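Local atomic coordinates of protein CbbY (Rhodobacter sphaeroides, PDB entry 4UAS), a protein that hydrolyses the Rubisco inhibitor xylulose 1,5-bisphosphate to xylulose 5-phosphate and phosphate, acting as a magnesium-dependent sugar phosphatase of the HAD superfamily. Residues R57-R60 against H61-G64; V83-M86 against A87-E90; D176-N179 against G180-A184; D212-A215 against E216-G219. All coordinates share one frame; numbering follows the deposited sequence.

How the contacts relate
All four contacts are local and follow one another along the chain. Contact 3 is the one at the active centre: it carries Asp-176, which binds the magnesium ion together with Asp-8 and Asp-10. Contact 4 is its neighbour, with nearest atoms about 5 Å apart, and lies after the last strand of the parallel sheet; its Phe-214 side chain stays about 9 Å from the metal. Contacts 1 and 2 end successive helices, 51-61 and 71-87, and their centres are 29 Å apart. In contact 2 the side chain of Met-86 lies about 13 Å from the magnesium ion, while contact 1 lies on the surface, its centre 39 Å from that of contact 4.

Contact 1 of 4, residues R57-R60 against H61-G64; sequences RFLR and HQKG
Gln-62 lies over one face of the Phe-58 ring: its CG stands 3.8 Å from the ring centroid, 19° off the normal, in a CH-pi contact displaced toward the rim, and its CB meets Phe-58 CE1 at 3.5 Å. Trp-35 and Trp-37 pack edge-to-face with the same ring. On the His-61 imidazole, Arg-60 CB sits above the centre of one face, 4.0 Å from the centroid, a second CH-pi contact. The Arg-60 guanidinium has Arg-57 CA against one face and a water in plane at its edge, which accepts from Arg-60 NH2 at 2.7 Å. With its CG placed between backbone N and carbonyl carbon (chi1 68°), Gln-62 reaches the phenyl, and a bend at chi2 lays its amide beside Leu-59. Gln-62 NE2 donates to Asp-65 O and to a water that donates onward to Leu-59 O; Gln-62 OE1 accepts from Gly-64 N at 2.8 Å, the donor well above the carbonyl plane. With an alanine here, Phe-58 would probably lose much of the cover on that face, and Gly-64 N its side-chain acceptor. Gln-62 N bonds to Phe-58 O at 3.1 Å, and His-61 N adds a weak bond to the same oxygen. This is the C-terminal end of helix 51-61 running into a loop, probably part of the helical cap domain of this HAD phosphatase.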
ATOM      1  N   ARG A  57       2.209   3.653 -17.972  1.00 11.60           N
ATOM      2  CA  ARG A  57       0.850   3.819 -18.476  1.00 11.74           C
ATOM      3  C   ARG A  57       0.605   5.262 -18.946  1.00 12.56           C
ATOM      4  O   ARG A  57       0.087   5.527 -20.038  1.00 14.04           O
ATOM      5  CB  ARG A  57      -0.183   3.464 -17.422  1.00 13.20           C
ATOM      6  CG  ARG A  57      -1.595   3.870 -17.740  1.00 13.58           C
ATOM      7  CD  ARG A  57      -2.568   3.490 -16.675  1.00 13.49           C
ATOM      8  NE  ARG A  57      -3.855   4.121 -16.835  1.00 13.68           N
ATOM      9  CZ  ARG A  57      -4.820   4.038 -15.935  1.00 15.24           C
ATOM     10  NH1 ARG A  57      -4.664   3.284 -14.851  1.00 12.11           N
ATOM     11  NH2 ARG A  57      -5.943   4.727 -16.100  1.00 18.44           N
ATOM     12  N   PHE A  58       0.998   6.209 -18.112  1.00 11.62           N
ATOM     13  CA  PHE A  58       0.866   7.630 -18.464  1.00 11.06           C
ATOM     14  C   PHE A  58       1.609   7.910 -19.762  1.00 12.27           C
ATOM     15  O   PHE A  58       1.070   8.605 -20.646  1.00 14.00           O
ATOM     16  CB  PHE A  58       1.417   8.450 -17.338  1.00 11.74           C
ATOM     17  CG  PHE A  58       1.642   9.898 -17.679  1.00 11.75           C
ATOM     18  CD1 PHE A  58       0.609  10.770 -17.861  1.00 12.30           C
ATOM     19  CD2 PHE A  58       2.937  10.362 -17.792  1.00 12.79           C
ATOM     20  CE1 PHE A  58       0.845  12.063 -18.188  1.00 14.86           C
ATOM     21  CE2 PHE A  58       3.228  11.698 -18.093  1.00 14.66           C
ATOM     22  CZ  PHE A  58       2.133  12.533 -18.298  1.00 14.70           C
ATOM     23  N   LEU A  59       2.828   7.405 -19.918  1.00 12.73           N
ATOM     24  CA  LEU A  59       3.636   7.678 -21.110  1.00 13.64           C
ATOM     25  C   LEU A  59       3.080   7.087 -22.390  1.00 14.53           C
ATOM     26  O   LEU A  59       3.382   7.558 -23.482  1.00 16.19           O
ATOM     27  CB  LEU A  59       5.102   7.297 -20.913  1.00 14.29           C
ATOM     28  CG  LEU A  59       5.838   8.068 -19.889  1.00 14.54           C
ATOM     29  CD1 LEU A  59       7.249   7.507 -19.643  1.00 17.47           C
ATOM     30  CD2 LEU A  59       5.898   9.534 -20.243  1.00 17.46           C
ATOM     31  N   ARG A  60       2.230   6.077 -22.280  1.00 15.66           N
ATOM     32  CA  ARG A  60       1.652   5.459 -23.479  1.00 18.51           C
ATOM     33  C   ARG A  60       0.732   6.353 -24.242  1.00 20.12           C
ATOM     34  O   ARG A  60       0.608   6.199 -25.446  1.00 26.74           O
ATOM     35  CB  ARG A  60       0.956   4.153 -23.191  1.00 20.51           C
ATOM     36  CG  ARG A  60       1.946   3.009 -22.979  1.00 22.94           C
ATOM     37  CD  ARG A  60       1.306   1.606 -22.982  1.00 27.18           C
ATOM     38  NE  ARG A  60       0.323   1.428 -21.903  1.00 28.00           N
ATOM     39  CZ  ARG A  60       0.550   0.950 -20.663  1.00 33.91           C
ATOM     40  NH1 ARG A  60       1.786   0.677 -20.208  1.00 25.66           N
ATOM     41  NH2 ARG A  60      -0.492   0.881 -19.830  1.00 37.07           N
ATOM     42  N   HIS A  61       0.085   7.295 -23.566  1.00 20.86           N
ATOM     43  CA  HIS A  61      -0.968   8.123 -24.148  1.00 25.81           C
ATOM     44  C   HIS A  61      -0.724   9.617 -24.072  1.00 20.88           C
ATOM     45  O   HIS A  61      -1.295  10.361 -24.864  1.00 24.76           O
ATOM     46  CB  HIS A  61      -2.328   7.812 -23.491  1.00 31.81           C
ATOM     47  CG  HIS A  61      -2.679   6.343 -23.490  1.00 36.20           C
ATOM     48  ND1 HIS A  61      -2.879   5.664 -24.672  1.00 38.27           N
ATOM     49  CD2 HIS A  61      -2.847   5.434 -22.493  1.00 42.09           C
ATOM     50  CE1 HIS A  61      -3.132   4.399 -24.414  1.00 41.20           C
ATOM     51  NE2 HIS A  61      -3.122   4.231 -23.095  1.00 52.75           N
ATOM     52  N   GLN A  62       0.127  10.109 -23.191  1.00 16.24           N
ATOM     53  CA  GLN A  62       0.258  11.507 -22.991  1.00 14.86           C
ATOM     54  C   GLN A  62       0.919  12.213 -24.187  1.00 15.31           C
ATOM     55  O   GLN A  62       1.763  11.671 -24.821  1.00 17.77           O
ATOM     56  CB  GLN A  62       1.014  11.795 -21.722  1.00 13.80           C
ATOM     57  CG  GLN A  62       2.491  11.430 -21.695  1.00 13.37           C
ATOM     58  CD  GLN A  62       3.443  12.568 -22.064  1.00 13.62           C
ATOM     59  OE1 GLN A  62       3.142  13.753 -21.798  1.00 13.63           O
ATOM     60  NE2 GLN A  62       4.575  12.222 -22.630  1.00 14.64           N
ATOM     61  N   LYS A  63       0.597  13.491 -24.386  1.00 15.82           N
ATOM     62  CA  LYS A  63       1.030  14.281 -25.543  1.00 15.62           C
ATOM     63  C   LYS A  63       1.989  15.402 -25.200  1.00 15.00           C
ATOM     64  O   LYS A  63       2.265  16.272 -26.029  1.00 18.47           O
ATOM     65  CB  LYS A  63      -0.226  14.798 -26.253  1.00 19.03           C
ATOM     66  CG  LYS A  63      -1.158  13.714 -26.769  1.00 24.92           C
ATOM     67  CD  LYS A  63      -0.445  12.793 -27.776  1.00 32.29           C
ATOM     68  CE  LYS A  63      -0.940  11.357 -27.810  1.00 47.60           C
ATOM     69  NZ  LYS A  63      -2.420  11.283 -27.767  1.00 52.09           N
ATOM     70  N   GLY A  64       2.532  15.400 -24.006  1.00 13.54           N
ATOM     71  CA  GLY A  64       3.521  16.359 -23.595  1.00 12.39           C
ATOM     72  C   GLY A  64       4.942  15.864 -23.891  1.00 12.73           C
ATOM     73  O   GLY A  64       5.127  15.121 -24.854  1.00 13.45           O
TER
HETATM   74  O   HOH W   1       5.213   9.589 -23.831  1.00 19.30           O
HETATM   75  O   HOH W   2       2.362   9.080 -25.627  1.00 36.50           O
HETATM   76  O   HOH W   3      -2.860   1.599 -20.814  1.00 48.55           O

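Contact 2 of 4, residues V83-M86 against A87-E90; sequences VALM and AEGE
Leu-85 and Glu-88 lie side by side and point the same way, the leucine CD2 4.0 Å from the carboxylate OE2 of Glu-88. The base of the glutamate is closer still to the backbone, with Glu-88 CB 3.3 Å from Leu-85 O. Three hydrogen bonds converge on Leu-85 O: one from Glu-88 N, at 3.1 Å, and two from waters, one also donating to Glu-88 OE1, the other accepting from Glu-90 N.

Here the backbone changes its pattern. Ala-87 N still makes a helical bond to Val-83 O at 3.2 Å, but Glu-88 N keeps no more than a weak bond to Ala-84 O beside the one to Leu-85 O, and Gly-89 N bonds to Met-86 O, three residues back, at 3.1 Å. Gly-89 then ends the helix with a positive phi of 90°, at which a CB would jam against the preceding carbonyl oxygen: a glycine-terminated helix C-terminus, its turn bridged by water from Leu-85 O to Glu-90 N.

Farther out, Leu-85 packs on Leu-19, Arg-22 and Ala-23 of helix 17-31. Met-86, its CG anti to the backbone N (chi1 -178°), reaches across to Ala-124 and Ala-128 of helix 119-129 and also touches Leu-19. One side of the turn is therefore anchored in apolar packing while the other carries two bridging waters. The Glu-88 carboxylate, set near the carbonyl end of helix 71-87, is probably somewhat disfavoured by the helix dipole, and the water that donates to both it and Leu-85 O probably eases the closeness of two electron-rich groups.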
ATOM      1  N   VAL A  83      10.626   9.518   0.054  1.00 10.91           N
ATOM      2  CA  VAL A  83      11.289   9.191   1.295  1.00 11.04           C
ATOM      3  C   VAL A  83      11.616  10.461   2.109  1.00 11.07           C
ATOM      4  O   VAL A  83      11.439  10.511   3.317  1.00 11.49           O
ATOM      5  CB  VAL A  83      12.530   8.326   0.995  1.00 11.63           C
ATOM      6  CG1 VAL A  83      13.480   8.202   2.220  1.00 13.27           C
ATOM      7  CG2 VAL A  83      12.118   6.949   0.509  1.00 11.78           C
ATOM      8  N   ALA A  84      12.121  11.496   1.421  1.00 12.17           N
ATOM      9  CA  ALA A  84      12.454  12.751   2.089  1.00 13.77           C
ATOM     10  C   ALA A  84      11.188  13.427   2.629  1.00 13.28           C
ATOM     11  O   ALA A  84      11.157  13.909   3.770  1.00 15.00           O
ATOM     12  CB  ALA A  84      13.207  13.705   1.185  1.00 14.80           C
ATOM     13  N   LEU A  85      10.114  13.418   1.828  1.00 12.83           N
ATOM     14  CA  LEU A  85       8.861  14.044   2.276  1.00 13.08           C
ATOM     15  C   LEU A  85       8.274  13.329   3.478  1.00 11.73           C
ATOM     16  O   LEU A  85       7.772  13.973   4.404  1.00 14.74           O
ATOM     17  CB  LEU A  85       7.866  14.135   1.131  1.00 13.48           C
ATOM     18  CG  LEU A  85       8.121  15.130  -0.008  1.00 16.47           C
ATOM     19  CD1 LEU A  85       7.242  14.833  -1.224  1.00 17.66           C
ATOM     20  CD2 LEU A  85       7.928  16.531   0.502  1.00 20.09           C
ATOM     21  N   MET A  86       8.346  11.999   3.480  1.00 11.24           N
ATOM     22  CA  MET A  86       7.896  11.225   4.584  1.00 10.85           C
ATOM     23  C   MET A  86       8.621  11.579   5.866  1.00 12.06           C
ATOM     24  O   MET A  86       7.987  11.622   6.940  1.00 13.76           O
ATOM     25  CB  MET A  86       8.054   9.753   4.242  1.00 11.81           C
ATOM     26  CG  MET A  86       7.568   8.828   5.318  1.00 13.83           C
ATOM     27  SD  MET A  86       5.823   8.933   5.766  1.00 13.88           S
ATOM     28  CE  MET A  86       5.157   8.462   4.278  1.00 18.70           C
ATOM     29  N   ALA A  87       9.939  11.817   5.807  1.00 13.02           N
ATOM     30  CA  ALA A  87      10.725  12.142   6.992  1.00 13.63           C
ATOM     31  C   ALA A  87      10.365  13.464   7.573  1.00 14.37           C
ATOM     32  O   ALA A  87      10.730  13.754   8.716  1.00 16.35           O
ATOM     33  CB  ALA A  87      12.183  12.100   6.665  1.00 15.29           C
ATOM     34  N   GLU A  88       9.685  14.330   6.866  1.00 15.91           N
ATOM     35  CA  GLU A  88       9.191  15.574   7.506  1.00 18.33           C
ATOM     36  C   GLU A  88       8.183  15.306   8.712  1.00 18.33           C
ATOM     37  O   GLU A  88       7.908  16.191   9.492  1.00 21.66           O
ATOM     38  CB  GLU A  88       8.528  16.422   6.476  1.00 18.95           C
ATOM     39  CG  GLU A  88       9.637  16.885   5.487  1.00 20.25           C
ATOM     40  CD  GLU A  88       9.174  17.882   4.370  1.00 24.31           C
ATOM     41  OE1 GLU A  88       7.952  18.249   4.324  1.00 35.23           O
ATOM     42  OE2 GLU A  88       9.981  18.297   3.509  1.00 34.32           O
ATOM     43  N   GLY A  89       7.594  14.108   8.777  1.00 18.08           N
ATOM     44  CA  GLY A  89       6.815  13.738   9.978  1.00 19.68           C
ATOM     45  C   GLY A  89       5.350  14.093   9.966  1.00 19.71           C
ATOM     46  O   GLY A  89       4.659  14.047  10.997  1.00 21.99           O
ATOM     47  N   GLU A  90       4.842  14.564   8.825  1.00 19.08           N
ATOM     48  CA  GLU A  90       3.450  15.023   8.733  1.00 16.59           C
ATOM     49  C   GLU A  90       2.411  13.942   8.521  1.00 16.51           C
ATOM     50  O   GLU A  90       1.225  14.132   8.703  1.00 22.20           O
ATOM     51  CB  GLU A  90       3.315  16.052   7.655  1.00 20.64           C
ATOM     52  CG  GLU A  90       4.226  17.245   7.866  1.00 32.06           C
ATOM     53  CD  GLU A  90       3.815  18.068   9.090  1.00 47.72           C
ATOM     54  OE1 GLU A  90       2.594  18.126   9.432  1.00 66.39           O
ATOM     55  OE2 GLU A  90       4.734  18.660   9.718  1.00 65.97           O
TER
HETATM   56  O   HOH W   4       5.536  14.168   6.120  1.00 22.98           O
HETATM   57  O   HOH W   5       6.367  16.473   3.622  1.00 35.09           O

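Contact 3 of 4, residues D176-N179 against G180-A184; sequences DSLN and GLRAA. With MG (magnesium ion), chain D.
Ser-177 does two jobs with one oxygen: its OG accepts from Gly-180 N at 3.1 Å, capping the helix that starts at the next residue, and is also hydrogen-bonded at 2.7 Å to a water bound to the magnesium ion. The hydroxyl gets there because OG sits between the backbone N and the carbonyl carbon (chi1 74°), over the first turn. Gly-180 suits the site, since a CB there would come tight against Ser-177 OG. Next to the cap, Asp-176 OD1 binds the magnesium ion at 2.2 Å, while its OD2 accepts from a second metal-bound water at 2.9 Å, so the carboxylate holds the ion both directly and through solvent. Asp-8 OD2 and Asp-10 O are the other protein ligands.

The acid at the end of strand 171-175, followed at once by the N-cap of helix 178-186, belongs to the Rossmann-like beta-alpha-beta unit of the HAD core; Asp-176 takes the place of the acid of HAD motif IV, as in other members of the superfamily. An alanine in place of Ser-177 would probably leave Gly-180 N without its cap and the metal-bound water without one of its neighbours.

Along the helix, Leu-181 N bonds to Ser-177 O at 2.9 Å and Arg-182 N to Leu-178 O at 2.9 Å. Arg-182 also runs its CB, CG and CD past that carbonyl oxygen, crossing Leu-178 so that its CG lies 4.1 Å from Leu-178 CD1. The same CD1 meets Leu-181 CD2, and Leu-181 packs onward against Cys-191 of strand 190-193.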
ATOM      1  N   ASP A 176      -7.563  -1.153   1.289  1.00  6.91           N
ATOM      2  CA  ASP A 176      -8.284   0.046   1.038  1.00  6.59           C
ATOM      3  C   ASP A 176      -8.824   0.165  -0.363  1.00  6.92           C
ATOM      4  O   ASP A 176      -9.548   1.137  -0.639  1.00  8.22           O
ATOM      5  CB  ASP A 176      -7.466   1.313   1.331  1.00  8.15           C
ATOM      6  CG  ASP A 176      -6.431   1.528   0.238  1.00  9.37           C
ATOM      7  OD1 ASP A 176      -5.672   0.570   0.027  1.00 11.73           O
ATOM      8  OD2 ASP A 176      -6.335   2.603  -0.388  1.00 11.71           O
ATOM      9  N   SER A 177      -8.473  -0.708  -1.303  1.00  7.21           N
ATOM     10  CA  SER A 177      -8.775  -0.559  -2.697  1.00  7.17           C
ATOM     11  C   SER A 177      -9.283  -1.825  -3.282  1.00  7.10           C
ATOM     12  O   SER A 177      -9.049  -2.937  -2.757  1.00  8.19           O
ATOM     13  CB  SER A 177      -7.549  -0.115  -3.478  1.00  7.96           C
ATOM     14  OG  SER A 177      -6.619  -1.189  -3.635  1.00  8.51           O
ATOM     15  N   LEU A 178      -9.954  -1.734  -4.419  1.00  7.55           N
ATOM     16  CA  LEU A 178     -10.482  -2.881  -5.127  1.00  7.47           C
ATOM     17  C   LEU A 178      -9.363  -3.778  -5.658  1.00  7.17           C
ATOM     18  O   LEU A 178      -9.464  -4.996  -5.531  1.00  7.73           O
ATOM     19  CB  LEU A 178     -11.441  -2.468  -6.206  1.00 10.07           C
ATOM     20  CG  LEU A 178     -12.059  -3.564  -7.041  1.00 10.69           C
ATOM     21  CD1 LEU A 178     -12.791  -4.602  -6.163  1.00 12.87           C
ATOM     22  CD2 LEU A 178     -12.992  -2.998  -8.092  1.00 14.45           C
ATOM     23  N   ASN A 179      -8.320  -3.212  -6.212  1.00  7.54           N
ATOM     24  CA  ASN A 179      -7.211  -4.031  -6.628  1.00  7.71           C
ATOM     25  C   ASN A 179      -6.656  -4.846  -5.469  1.00  7.67           C
ATOM     26  O   ASN A 179      -6.253  -6.008  -5.634  1.00  8.03           O
ATOM     27  CB  ASN A 179      -6.112  -3.213  -7.244  1.00 10.51           C
ATOM     28  CG  ASN A 179      -6.335  -2.746  -8.657  1.00 13.01           C
ATOM     29  OD1 ASN A 179      -5.812  -1.611  -9.050  1.00 19.74           O
ATOM     30  ND2 ASN A 179      -6.978  -3.491  -9.420  1.00 11.60           N
ATOM     31  N   GLY A 180      -6.591  -4.216  -4.314  1.00  7.47           N
ATOM     32  CA  GLY A 180      -6.090  -4.898  -3.112  1.00  7.86           C
ATOM     33  C   GLY A 180      -7.007  -6.029  -2.619  1.00  6.41           C
ATOM     34  O   GLY A 180      -6.550  -7.118  -2.305  1.00  7.52           O
ATOM     35  N   LEU A 181      -8.304  -5.730  -2.587  1.00  7.11           N
ATOM     36  CA  LEU A 181      -9.304  -6.728  -2.229  1.00  7.21           C
ATOM     37  C   LEU A 181      -9.198  -7.921  -3.119  1.00  6.47           C
ATOM     38  O   LEU A 181      -9.218  -9.079  -2.700  1.00  8.20           O
ATOM     39  CB  LEU A 181     -10.691  -6.090  -2.265  1.00  7.91           C
ATOM     40  CG  LEU A 181     -11.868  -7.054  -2.121  1.00  8.57           C
ATOM     41  CD1 LEU A 181     -11.895  -7.775  -0.795  1.00  9.82           C
ATOM     42  CD2 LEU A 181     -13.151  -6.299  -2.316  1.00  9.33           C
ATOM     43  N   ARG A 182      -9.143  -7.683  -4.443  1.00  7.51           N
ATOM     44  CA  ARG A 182      -9.054  -8.792  -5.397  1.00  7.70           C
ATOM     45  C   ARG A 182      -7.812  -9.645  -5.167  1.00  7.49           C
ATOM     46  O   ARG A 182      -7.858 -10.885  -5.255  1.00  7.74           O
ATOM     47  CB  ARG A 182      -9.063  -8.267  -6.828  1.00  8.22           C
ATOM     48  CG  ARG A 182     -10.390  -7.680  -7.257  1.00  9.81           C
ATOM     49  CD  ARG A 182     -10.294  -6.971  -8.603  1.00 11.56           C
ATOM     50  NE  ARG A 182      -9.984  -7.904  -9.649  1.00 12.74           N
ATOM     51  CZ  ARG A 182      -9.504  -7.574 -10.827  1.00 11.95           C
ATOM     52  NH1 ARG A 182      -9.232  -6.332 -11.116  1.00 13.31           N
ATOM     53  NH2 ARG A 182      -9.313  -8.524 -11.688  1.00 13.94           N
ATOM     54  N   ALA A 183      -6.684  -9.000  -4.905  1.00  7.25           N
ATOM     55  CA  ALA A 183      -5.426  -9.691  -4.668  1.00  6.71           C
ATOM     56  C   ALA A 183      -5.545 -10.536  -3.426  1.00  7.17           C
ATOM     57  O   ALA A 183      -5.102 -11.709  -3.438  1.00  7.83           O
ATOM     58  CB  ALA A 183      -4.318  -8.680  -4.548  1.00  7.24           C
ATOM     59  N   ALA A 184      -6.086  -9.991  -2.324  1.00  7.20           N
ATOM     60  CA  ALA A 184      -6.232 -10.767  -1.117  1.00  7.76           C
ATOM     61  C   ALA A 184      -7.136 -11.954  -1.304  1.00  8.19           C
ATOM     62  O   ALA A 184      -6.833 -13.076  -0.877  1.00  8.45           O
ATOM     63  CB  ALA A 184      -6.730  -9.859   0.013  1.00  7.53           C
TER
HETATM   64 MG    MG D 302      -3.694   0.407  -0.823  1.00  8.91          MG
HETATM   65  O   HOH W   6      -4.329   1.647  -2.252  1.00 15.17           O
HETATM   66  O   HOH W   7      -4.493  -1.344  -1.922  1.00  8.75           O

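Contact 4 of 4, residues D212-A215 against E216-G219; sequences DSFA and ELGG
Glu-216 turns its CG away from its own carbonyl carbon (chi1 -61°) and then runs extended, which carries the carboxylate back over the turn to the amides of Asp-212 and Ser-213. Ser-213 is turned differently: with OG opposite its backbone N (chi1 176°), the hydroxyl leans forward and accepts from Ala-215 N at 3.0 Å.

Glu-216 OE1 takes weak bonds from Asp-212 N at 3.1 Å and from Ser-213 N at 3.3 Å, and a water that donates to OE1 also accepts from Asp-212 N. The other oxygen, OE2, lies 4.6 Å from Asp-212 OD2. A second water donates to both of these oxygens, which probably softens the repulsion between the two acids.

Two backbone bonds close the turn, Glu-216 N to Ser-213 O at 3.0 Å and Leu-217 N to Phe-214 O at 3.1 Å. Inward, Phe-214 CD1 meets Leu-217 CD1 at 4.3 Å, an oblique approach to the ring; Ile-97 touches the phenylalanine and Leu-100 the leucine, both from helix 97-107. Arg-209 holds the carbonyl oxygens of Glu-216 and Leu-217. Ser-213 forms an ST turn at the start of a short 3-10 segment, in the loop after strand 209-210 at the edge of the HAD parallel sheet, with the Phe-214 side chain about 6 Å from that of the metal ligand Asp-176.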
ATOM      1  N   ASP A 212     -15.963   2.257   7.651  1.00  8.54           N
ATOM      2  CA  ASP A 212     -15.561   3.619   7.480  1.00  8.39           C
ATOM      3  C   ASP A 212     -14.223   3.961   8.079  1.00  8.86           C
ATOM      4  O   ASP A 212     -13.541   4.899   7.646  1.00 10.38           O
ATOM      5  CB  ASP A 212     -16.634   4.573   8.060  1.00 10.43           C
ATOM      6  CG  ASP A 212     -17.935   4.637   7.272  1.00 10.32           C
ATOM      7  OD1 ASP A 212     -17.956   4.225   6.112  1.00 12.55           O
ATOM      8  OD2 ASP A 212     -18.936   5.129   7.856  1.00 12.49           O
ATOM      9  N   SER A 213     -13.805   3.204   9.099  1.00  8.93           N
ATOM     10  CA  SER A 213     -12.546   3.396   9.767  1.00  9.02           C
ATOM     11  C   SER A 213     -12.066   2.075  10.333  1.00  8.68           C
ATOM     12  O   SER A 213     -12.876   1.322  10.846  1.00  9.92           O
ATOM     13  CB  SER A 213     -12.720   4.347  10.960  1.00 10.19           C
ATOM     14  OG  SER A 213     -11.509   4.481  11.704  1.00 11.29           O
ATOM     15  N   PHE A 214     -10.750   1.815  10.279  1.00  9.49           N
ATOM     16  CA  PHE A 214     -10.200   0.658  10.985  1.00  9.70           C
ATOM     17  C   PHE A 214     -10.384   0.737  12.522  1.00 10.94           C
ATOM     18  O   PHE A 214     -10.272  -0.280  13.195  1.00 12.40           O
ATOM     19  CB  PHE A 214      -8.775   0.342  10.607  1.00  9.60           C
ATOM     20  CG  PHE A 214      -8.628  -0.064   9.143  1.00  9.32           C
ATOM     21  CD1 PHE A 214      -9.181  -1.232   8.676  1.00  9.68           C
ATOM     22  CD2 PHE A 214      -7.874   0.700   8.272  1.00  9.10           C
ATOM     23  CE1 PHE A 214      -8.973  -1.634   7.396  1.00  9.77           C
ATOM     24  CE2 PHE A 214      -7.673   0.294   6.975  1.00  8.85           C
ATOM     25  CZ  PHE A 214      -8.266  -0.865   6.493  1.00  8.92           C
ATOM     26  N   ALA A 215     -10.688   1.911  13.063  1.00 11.79           N
ATOM     27  CA  ALA A 215     -10.981   2.061  14.506  1.00 13.27           C
ATOM     28  C   ALA A 215     -12.279   1.363  14.798  1.00 14.57           C
ATOM     29  O   ALA A 215     -12.520   1.162  15.990  1.00 19.35           O
ATOM     30  CB  ALA A 215     -11.023   3.511  14.897  1.00 15.77           C
ATOM     31  N   GLU A 216     -13.098   0.983  13.807  1.00 12.08           N
ATOM     32  CA  GLU A 216     -14.359   0.272  14.014  1.00 12.64           C
ATOM     33  C   GLU A 216     -14.156  -1.219  14.063  1.00 13.38           C
ATOM     34  O   GLU A 216     -15.116  -1.974  14.174  1.00 15.99           O
ATOM     35  CB  GLU A 216     -15.355   0.641  12.964  1.00 12.01           C
ATOM     36  CG  GLU A 216     -15.704   2.105  12.961  1.00 12.17           C
ATOM     37  CD  GLU A 216     -16.459   2.616  11.720  1.00 15.55           C
ATOM     38  OE1 GLU A 216     -16.439   2.034  10.658  1.00 17.86           O
ATOM     39  OE2 GLU A 216     -16.907   3.749  11.744  1.00 21.56           O
ATOM     40  N   LEU A 217     -12.918  -1.699  13.922  1.00 12.94           N
ATOM     41  CA  LEU A 217     -12.690  -3.153  13.935  1.00 14.63           C
ATOM     42  C   LEU A 217     -13.172  -3.798  15.216  1.00 14.98           C
ATOM     43  O   LEU A 217     -13.687  -4.909  15.157  1.00 18.55           O
ATOM     44  CB  LEU A 217     -11.231  -3.437  13.765  1.00 15.86           C
ATOM     45  CG  LEU A 217     -10.853  -3.563  12.326  1.00 21.42           C
ATOM     46  CD1 LEU A 217      -9.344  -3.633  12.182  1.00 25.05           C
ATOM     47  CD2 LEU A 217     -11.460  -4.847  11.731  1.00 24.71           C
ATOM     48  N   GLY A 218     -12.910  -3.107  16.354  1.00 15.46           N
ATOM     49  CA  GLY A 218     -13.313  -3.676  17.622  1.00 22.44           C
ATOM     50  C   GLY A 218     -12.376  -4.757  18.125  1.00 21.47           C
ATOM     51  O   GLY A 218     -12.775  -5.683  18.876  1.00 29.76           O
ATOM     52  N   GLY A 219     -11.119  -4.613  17.773  1.00 21.64           N
ATOM     53  CA  GLY A 219     -10.114  -5.546  18.310  1.00 24.47           C
ATOM     54  C   GLY A 219      -9.937  -6.785  17.446  1.00 23.48           C
ATOM     55  O   GLY A 219     -10.517  -6.963  16.342  1.00 20.95           O
TER
HETATM   56  O   HOH W   8     -18.780   5.160  10.590  1.00 11.54           O
HETATM   57  O   HOH W   9     -18.395   1.725   9.103  1.00 16.33           O